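Local coordinates for protein N-terminal domain of PorA (28-171) (PDB 6KJK) that probably serves as a cargo protein of the type IX secretion system and influences PorXY-SigP signalling, this chain being its N-terminal domain, at residues F109-F114 against A125-N130. Sequence-based numbering, arbitrary orientation. Where two conformers were deposited one is given.
Sequences FTFSCF and ATVNIN
F109 and I129 exchange two backbone hydrogen bonds, F109 N to I129 O and I129 N to F109 O, each 2.8 Å long, and F111 and V127 form the next such pair, two residues along. The N and O of these four residues are thus all satisfied across the strands, while at the C113 end one bond, C113 N to A125 O, joins them. The non-hydrogen-bonded pairs in between add side-chain bonds on the polar face. In one, T110 OG1 donates to N128 OD1 over 2.7 Å, lying in the plane of the amide carbonyl. Both side chains hold their polar branch anti to their own carbonyl carbon (chi1 -60° and -56°), which sets them side by side, pointing the same way. N128 ND2 turns to N17 O and A18 O through weak bonds. In the other, S112 OG and T126 OG1 share a hydrogen bond of 2.7 Å, while T126 CG2 meets T110 CG2 at 3.5 Å. A water lies within donating distance of F109 O and N130 OD1, with more acceptors in reach than protons. On the opposite face F109, F111 and I129 pack against strand 90-99 of the second sheet, F109 meeting Y96 edge-to-face. With one face polar and the other packed on that sheet, this antiparallel beta hairpin is typical of a beta-sandwich domain.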
loop_
_atom_site.group_PDB
_atom_site.type_symbol
_atom_site.label_atom_id
_atom_site.label_comp_id
_atom_site.label_asym_id
_atom_site.label_seq_id
_atom_site.Cartn_x
_atom_site.Cartn_y
_atom_site.Cartn_z
ATOM N N PHE A 109 2.017 -7.073 2.874
ATOM C CA PHE A 109 2.059 -5.795 3.550
ATOM C C PHE A 109 0.669 -5.456 4.037
ATOM O O PHE A 109 -0.333 -5.896 3.455
ATOM C CB PHE A 109 2.520 -4.693 2.587
ATOM C CG PHE A 109 3.919 -4.923 2.051
ATOM C CD1 PHE A 109 4.135 -5.687 0.917
ATOM C CD2 PHE A 109 5.024 -4.386 2.713
ATOM C CE1 PHE A 109 5.427 -5.869 0.437
ATOM C CE2 PHE A 109 6.281 -4.564 2.222
ATOM C CZ PHE A 109 6.495 -5.292 1.091
ATOM N N THR A 110 0.603 -4.642 5.072
ATOM C CA THR A 110 -0.658 -4.024 5.472
ATOM C C THR A 110 -0.449 -2.527 5.444
ATOM O O THR A 110 0.573 -2.038 5.929
ATOM C CB THR A 110 -1.101 -4.501 6.858
ATOM O OG1 THR A 110 -1.285 -5.925 6.819
ATOM C CG2 THR A 110 -2.405 -3.832 7.292
ATOM N N PHE A 111 -1.396 -1.809 4.861
ATOM C CA PHE A 111 -1.401 -0.353 4.847
ATOM C C PHE A 111 -2.630 0.094 5.618
ATOM O O PHE A 111 -3.753 -0.377 5.333
ATOM C CB PHE A 111 -1.465 0.168 3.415
ATOM C CG PHE A 111 -1.678 1.654 3.342
ATOM C CD1 PHE A 111 -0.604 2.541 3.410
ATOM C CD2 PHE A 111 -2.960 2.170 3.246
ATOM C CE1 PHE A 111 -0.821 3.926 3.335
ATOM C CE2 PHE A 111 -3.190 3.546 3.189
ATOM C CZ PHE A 111 -2.118 4.405 3.222
ATOM N N SER A 112 -2.457 1.051 6.520
ATOM C CA SER A 112 -3.603 1.695 7.146
ATOM C C SER A 112 -3.470 3.200 7.107
ATOM O O SER A 112 -2.380 3.762 7.207
ATOM C CB SER A 112 -3.769 1.289 8.620
ATOM O OG SER A 112 -4.032 -0.101 8.730
ATOM N N CYS A 113 -4.622 3.829 7.039
ATOM C CA CYS A 113 -4.772 5.270 7.163
ATOM C C CYS A 113 -5.124 5.580 8.618
ATOM O O CYS A 113 -6.043 4.967 9.166
ATOM C CB CYS A 113 -5.938 5.686 6.249
ATOM S SG CYS A 113 -6.123 7.398 5.840
ATOM N N PHE A 114 -4.412 6.514 9.226
ATOM C CA PHE A 114 -4.711 6.912 10.587
ATOM C C PHE A 114 -5.045 8.395 10.607
ATOM O O PHE A 114 -4.521 9.167 9.786
ATOM C CB PHE A 114 -3.471 6.751 11.459
ATOM C CG PHE A 114 -3.084 5.330 11.704
ATOM C CD1 PHE A 114 -2.288 4.625 10.791
ATOM C CD2 PHE A 114 -3.477 4.697 12.875
ATOM C CE1 PHE A 114 -1.921 3.313 11.050
ATOM C CE2 PHE A 114 -3.100 3.385 13.125
ATOM C CZ PHE A 114 -2.321 2.705 12.201
ATOM N N ALA A 125 -8.960 3.140 7.814
ATOM C CA ALA A 125 -9.115 2.220 6.704
ATOM C C ALA A 125 -7.840 1.411 6.592
ATOM O O ALA A 125 -6.759 1.932 6.845
ATOM C CB ALA A 125 -9.347 2.953 5.377
ATOM N N THR A 126 -7.983 0.149 6.222
ATOM C CA THR A 126 -6.857 -0.767 6.142
ATOM C C THR A 126 -7.030 -1.650 4.926
ATOM O O THR A 126 -8.146 -2.106 4.627
ATOM C CB THR A 126 -6.849 -1.651 7.398
ATOM O OG1 THR A 126 -6.611 -0.815 8.528
ATOM C CG2 THR A 126 -5.766 -2.735 7.332
ATOM N N VAL A 127 -5.918 -1.916 4.247
ATOM C CA VAL A 127 -5.883 -2.890 3.173
ATOM C C VAL A 127 -4.657 -3.764 3.376
ATOM O O VAL A 127 -3.586 -3.284 3.785
ATOM C CB VAL A 127 -5.893 -2.228 1.775
ATOM C CG1 VAL A 127 -4.710 -1.278 1.571
ATOM C CG2 VAL A 127 -5.994 -3.251 0.670
ATOM N N ASN A 128 -4.839 -5.047 3.127
ATOM C CA ASN A 128 -3.756 -6.020 3.139
ATOM C C ASN A 128 -3.399 -6.342 1.699
ATOM O O ASN A 128 -4.288 -6.617 0.886
ATOM C CB ASN A 128 -4.175 -7.299 3.878
ATOM C CG ASN A 128 -4.636 -7.011 5.243
ATOM O OD1 ASN A 128 -3.831 -6.663 6.123
ATOM N ND2 ASN A 128 -5.946 -7.068 5.449
ATOM N N ILE A 129 -2.118 -6.279 1.367
ATOM C CA ILE A 129 -1.642 -6.404 0.003
ATOM C C ILE A 129 -0.710 -7.607 -0.040
ATOM O O ILE A 129 0.290 -7.650 0.700
ATOM C CB ILE A 129 -0.890 -5.137 -0.416
ATOM C CG1 ILE A 129 -1.817 -3.945 -0.311
ATOM C CG2 ILE A 129 -0.319 -5.271 -1.834
ATOM C CD1 ILE A 129 -1.099 -2.659 -0.310
ATOM N N ASN A 130 -1.005 -8.570 -0.906
ATOM C CA ASN A 130 -0.134 -9.726 -1.112
ATOM C C ASN A 130 0.433 -9.668 -2.516
ATOM O O ASN A 130 -0.329 -9.631 -3.495
ATOM C CB ASN A 130 -0.900 -11.039 -0.955
ATOM C CG ASN A 130 -1.355 -11.287 0.455
ATOM O OD1 ASN A 130 -0.667 -10.937 1.420
ATOM N ND2 ASN A 130 -2.529 -11.894 0.593
HETATM O O HOH W 1 -1.065 -8.868 3.493
#